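Exocyst complex component EXO70 (Saccharomyces cerevisiae, PDB 2B1E) takes part in exocytosis as a subunit of the exocyst complex, which tethers secretory vesicles to sites of exocytosis, and contributes to assembly of that complex. Local coordinates at residues D17-A22 with H69-H74; Q43-L48 with K80-Q85. All blocks are in the same frame, centred on the assembly; numbering follows the deposited sequence.

Contact 1: residues D17-A22 with H69-H74; sequences DLANEA and HGILTH
Within the N-terminal helical bundle of Exo70, L18, A19 and A22 of helix 15-30 meet I71 and H74 of helix 66-94 in a nearly parallel helix-helix packing. The two short segments run in the same general direction, 24° apart, with their axes 10.5 Å from each other at closest approach. Helix 38-56 returns in the opposite sense between them in the chain, and I55 on that helix touches L18.

The contact is lopsided. I71 reaches across with its longer branch, whereas helix 15-30 presents largely backbone and small side chains. With CG1 anti to the backbone N (chi1 -161°) and chi2 also extended, I71 CD1 is carried away from its own helix and set down on the junction between L18 and A19. There it lies 3.4 Å from A19 N and 3.6 Å from L18 CB, while the methyl CB of A19 is a looser neighbour at 4.1 Å. A19 contributes just a methyl, and the backbones come close here, A19 CA and I71 CA being 6.2 Å apart. One turn further on, the spacing has opened to 8.4 Å between A22 CA and H74 CA.

That wider step is spanned by the imidazole of H74. The ring extends toward helix 15-30 because its CG is anti to the backbone N (chi1 -178°), and A22 CB approaches it obliquely. Its far nitrogen, NE2, is hydrogen-bonded to E26 OE2, one turn beyond A22 on the same helix, which restrains the ring and might favour a protonated imidazole. Against A22 the approach is loose, H74 ND1 and CE1 both lying 4.4 Å from A22 CB.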
# COMPACT_ATOMS: atom_id res chain seq x y z
N ASP A 17 37.40 -47.06 -50.69
CA ASP A 17 37.62 -47.34 -49.28
C ASP A 17 36.90 -46.39 -48.34
O ASP A 17 36.34 -46.82 -47.33
CB ASP A 17 39.12 -47.36 -48.98
CG ASP A 17 39.79 -48.61 -49.53
OD1 ASP A 17 39.05 -49.51 -50.00
OD2 ASP A 17 41.04 -48.70 -49.48
N LEU A 18 36.90 -45.10 -48.67
CA LEU A 18 36.21 -44.10 -47.84
C LEU A 18 34.71 -44.40 -47.83
O LEU A 18 34.05 -44.26 -46.80
CB LEU A 18 36.44 -42.69 -48.38
CG LEU A 18 37.87 -42.14 -48.27
CD1 LEU A 18 37.97 -40.79 -48.96
CD2 LEU A 18 38.24 -42.02 -46.80
N ALA A 19 34.19 -44.80 -48.98
CA ALA A 19 32.78 -45.12 -49.12
C ALA A 19 32.47 -46.28 -48.19
O ALA A 19 31.49 -46.25 -47.45
CB ALA A 19 32.47 -45.51 -50.57
N ASN A 20 33.32 -47.31 -48.21
CA ASN A 20 33.10 -48.46 -47.34
C ASN A 20 33.06 -48.01 -45.88
O ASN A 20 32.17 -48.42 -45.13
CB ASN A 20 34.21 -49.50 -47.54
CG ASN A 20 33.97 -50.76 -46.72
OD1 ASN A 20 32.94 -51.42 -46.87
ND2 ASN A 20 34.91 -51.09 -45.85
N GLU A 21 34.01 -47.18 -45.48
CA GLU A 21 34.04 -46.67 -44.10
C GLU A 21 32.76 -45.92 -43.77
O GLU A 21 32.18 -46.11 -42.70
CB GLU A 21 35.23 -45.72 -43.90
CG GLU A 21 36.58 -46.38 -44.05
CD GLU A 21 36.84 -47.36 -42.94
OE1 GLU A 21 36.80 -46.94 -41.76
OE2 GLU A 21 37.10 -48.55 -43.24
N ALA A 22 32.32 -45.05 -44.67
CA ALA A 22 31.10 -44.30 -44.45
C ALA A 22 29.91 -45.24 -44.29
O ALA A 22 29.03 -45.00 -43.45
CB ALA A 22 30.84 -43.35 -45.59
N HIS A 69 31.37 -37.62 -56.54
CA HIS A 69 30.16 -36.84 -56.29
C HIS A 69 29.19 -37.64 -55.45
O HIS A 69 28.46 -37.08 -54.63
CB HIS A 69 29.53 -36.44 -57.63
CG HIS A 69 30.41 -35.54 -58.45
ND1 HIS A 69 30.19 -35.30 -59.79
CD2 HIS A 69 31.50 -34.81 -58.11
CE1 HIS A 69 31.11 -34.46 -60.24
NE2 HIS A 69 31.92 -34.15 -59.24
N GLY A 70 29.19 -38.95 -55.66
CA GLY A 70 28.32 -39.82 -54.91
C GLY A 70 28.67 -39.83 -53.43
O GLY A 70 27.80 -39.61 -52.60
N ILE A 71 29.93 -40.05 -53.09
CA ILE A 71 30.28 -40.06 -51.67
C ILE A 71 30.07 -38.68 -51.03
O ILE A 71 29.66 -38.58 -49.88
CB ILE A 71 31.73 -40.55 -51.43
CG1 ILE A 71 31.88 -40.98 -49.96
CG2 ILE A 71 32.72 -39.46 -51.77
CD1 ILE A 71 33.23 -41.60 -49.62
N LEU A 72 30.35 -37.61 -51.78
CA LEU A 72 30.13 -36.27 -51.25
C LEU A 72 28.67 -36.10 -50.82
O LEU A 72 28.37 -35.61 -49.73
CB LEU A 72 30.47 -35.19 -52.29
CG LEU A 72 31.93 -34.99 -52.71
CD1 LEU A 72 32.02 -33.80 -53.69
CD2 LEU A 72 32.79 -34.73 -51.49
N THR A 73 27.75 -36.50 -51.69
CA THR A 73 26.33 -36.36 -51.38
C THR A 73 25.92 -37.30 -50.25
O THR A 73 25.13 -36.93 -49.38
CB THR A 73 25.45 -36.63 -52.62
OG1 THR A 73 25.79 -35.69 -53.65
CG2 THR A 73 23.98 -36.48 -52.29
N HIS A 74 26.46 -38.51 -50.25
CA HIS A 74 26.13 -39.49 -49.22
C HIS A 74 26.55 -38.96 -47.84
O HIS A 74 25.76 -38.98 -46.91
CB HIS A 74 26.83 -40.82 -49.50
CG HIS A 74 26.50 -41.89 -48.51
ND1 HIS A 74 27.36 -42.92 -48.22
CD2 HIS A 74 25.41 -42.07 -47.72
CE1 HIS A 74 26.81 -43.69 -47.29
NE2 HIS A 74 25.63 -43.20 -46.97

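Contact 2: residues Q43-L48 with K80-Q85; sequences QVVHKL and KRSEAQ
The E83 carboxylate is the flat group in this packing of helix 38-56 against helix 66-94, part of the N-terminal helical bundle. V45 CG1 comes in obliquely from the side of the carboxylate, raised out of its plane, between OE1 and CG, 4.3 Å from E83 OE1. The same methyl lies 4.4 Å from E83 CG, so it neighbours the end of the chain as much as the acid, without close contact. E83 OE1 is hydrogen-bonded to Y129 OH of helix 117-132, and F130 of that helix also touches the E83 side chain. This buried acid thus has a polar partner despite its apolar neighbours, which might nevertheless raise its pKa.

The other branch of V45 carries the closest approach: V45 CG2 packs on S82 CB at 3.7 Å. With CG1 anti to the backbone N (chi1 -179°), CG2 points off beside that N, and the forked side chain divides its methyls between two successive residues of the facing helix, CG1 for E83 and CG2 for S82. The short serine side chain goes with a close approach of the backbones, V45 CA and S82 CA being 7.1 Å apart. The serine hydroxyl does not serve the interface with a polar bond; S82 OG stands beside its own backbone N (chi1 -57°) and turns back along helix 66-94 to hydrogen-bond L78 O.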
# COMPACT_ATOMS: atom_id res chain seq x y z
N GLN A 43 30.13 -38.66 -31.99
CA GLN A 43 31.51 -38.90 -32.40
C GLN A 43 31.53 -39.47 -33.82
O GLN A 43 32.40 -39.14 -34.62
CB GLN A 43 32.20 -39.87 -31.44
CG GLN A 43 33.69 -39.94 -31.66
CD GLN A 43 34.33 -38.56 -31.65
OE1 GLN A 43 34.17 -37.78 -30.69
NE2 GLN A 43 35.05 -38.24 -32.73
N VAL A 44 30.57 -40.34 -34.13
CA VAL A 44 30.52 -40.90 -35.47
C VAL A 44 30.14 -39.81 -36.48
O VAL A 44 30.69 -39.75 -37.58
CB VAL A 44 29.51 -42.06 -35.56
CG1 VAL A 44 29.29 -42.44 -37.02
CG2 VAL A 44 30.05 -43.26 -34.79
N VAL A 45 29.21 -38.94 -36.10
CA VAL A 45 28.83 -37.86 -37.01
C VAL A 45 30.07 -36.98 -37.24
O VAL A 45 30.30 -36.51 -38.35
CB VAL A 45 27.67 -37.03 -36.43
CG1 VAL A 45 27.29 -35.92 -37.40
CG2 VAL A 45 26.45 -37.94 -36.19
N HIS A 46 30.88 -36.76 -36.20
CA HIS A 46 32.09 -35.95 -36.36
C HIS A 46 33.03 -36.61 -37.39
O HIS A 46 33.64 -35.93 -38.21
CB HIS A 46 32.85 -35.77 -35.03
CG HIS A 46 32.21 -34.83 -34.06
ND1 HIS A 46 31.66 -33.63 -34.44
CD2 HIS A 46 32.06 -34.91 -32.71
CE1 HIS A 46 31.20 -33.00 -33.37
NE2 HIS A 46 31.43 -33.76 -32.31
N LYS A 47 33.15 -37.93 -37.33
CA LYS A 47 34.01 -38.65 -38.27
C LYS A 47 33.57 -38.37 -39.71
O LYS A 47 34.39 -38.13 -40.58
CB LYS A 47 33.95 -40.17 -38.03
CG LYS A 47 34.74 -40.67 -36.82
CD LYS A 47 36.20 -40.90 -37.18
CE LYS A 47 36.97 -41.50 -36.01
NZ LYS A 47 38.39 -41.79 -36.39
N LEU A 48 32.26 -38.41 -39.94
CA LEU A 48 31.72 -38.16 -41.28
C LEU A 48 32.00 -36.73 -41.73
O LEU A 48 32.38 -36.48 -42.88
CB LEU A 48 30.22 -38.42 -41.28
CG LEU A 48 29.79 -39.86 -40.98
CD1 LEU A 48 28.29 -39.89 -40.72
CD2 LEU A 48 30.15 -40.78 -42.14
N LYS A 80 23.19 -34.83 -42.34
CA LYS A 80 21.95 -34.08 -42.19
C LYS A 80 20.89 -34.89 -41.45
O LYS A 80 20.20 -34.38 -40.56
CB LYS A 80 21.42 -33.66 -43.56
CG LYS A 80 20.23 -32.73 -43.50
CD LYS A 80 19.74 -32.35 -44.90
CE LYS A 80 20.83 -31.71 -45.74
NZ LYS A 80 20.35 -31.41 -47.13
N ARG A 81 20.74 -36.16 -41.81
CA ARG A 81 19.74 -37.00 -41.17
C ARG A 81 20.07 -37.25 -39.71
O ARG A 81 19.20 -37.21 -38.84
CB ARG A 81 19.60 -38.33 -41.91
CG ARG A 81 19.15 -38.21 -43.37
CD ARG A 81 18.69 -39.56 -43.91
NE ARG A 81 19.77 -40.53 -44.11
CZ ARG A 81 20.60 -40.52 -45.16
NH1 ARG A 81 20.46 -39.57 -46.08
NH2 ARG A 81 21.51 -41.47 -45.32
N SER A 82 21.35 -37.52 -39.44
CA SER A 82 21.80 -37.77 -38.08
C SER A 82 21.62 -36.56 -37.17
O SER A 82 21.23 -36.69 -36.01
CB SER A 82 23.26 -38.22 -38.10
OG SER A 82 23.41 -39.37 -38.91
N GLU A 83 21.89 -35.36 -37.69
CA GLU A 83 21.73 -34.16 -36.90
C GLU A 83 20.25 -33.88 -36.65
O GLU A 83 19.88 -33.37 -35.59
CB GLU A 83 22.43 -32.97 -37.58
CG GLU A 83 23.96 -33.05 -37.41
CD GLU A 83 24.75 -31.99 -38.18
OE1 GLU A 83 25.96 -31.85 -37.91
OE2 GLU A 83 24.18 -31.30 -39.05
N ALA A 84 19.39 -34.23 -37.60
CA ALA A 84 17.96 -34.02 -37.43
C ALA A 84 17.49 -34.91 -36.28
O ALA A 84 16.61 -34.54 -35.50
CB ALA A 84 17.21 -34.36 -38.73
N GLN A 85 18.09 -36.09 -36.16
CA GLN A 85 17.75 -37.02 -35.08
C GLN A 85 18.18 -36.46 -33.73
O GLN A 85 17.51 -36.66 -32.71
CB GLN A 85 18.42 -38.37 -35.34
CG GLN A 85 18.25 -39.39 -34.23
CD GLN A 85 16.80 -39.63 -33.85
OE1 GLN A 85 15.94 -39.86 -34.71
NE2 GLN A 85 16.52 -39.59 -32.55

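How the contacts relate
Contacts 1 and 2 lie 14 Å apart, centre to centre, in the N-terminal helical bundle, far out toward one end of this elongated, largely helical chain. The segments alternate in the chain, in the order 17-22, 43-48, 69-74, 80-85. Helix 66-94 is common to both contacts: it packs on helix 15-30 near one end of its length, through 69-74, and on helix 38-56 further along, through 80-85, joining the three. E26 of helix 15-30 links the two regions, hydrogen-bonding H74 through OE2 and forming a salt bridge to R81 through OE1. Helix 117-132 adds the next layer, at contact 2.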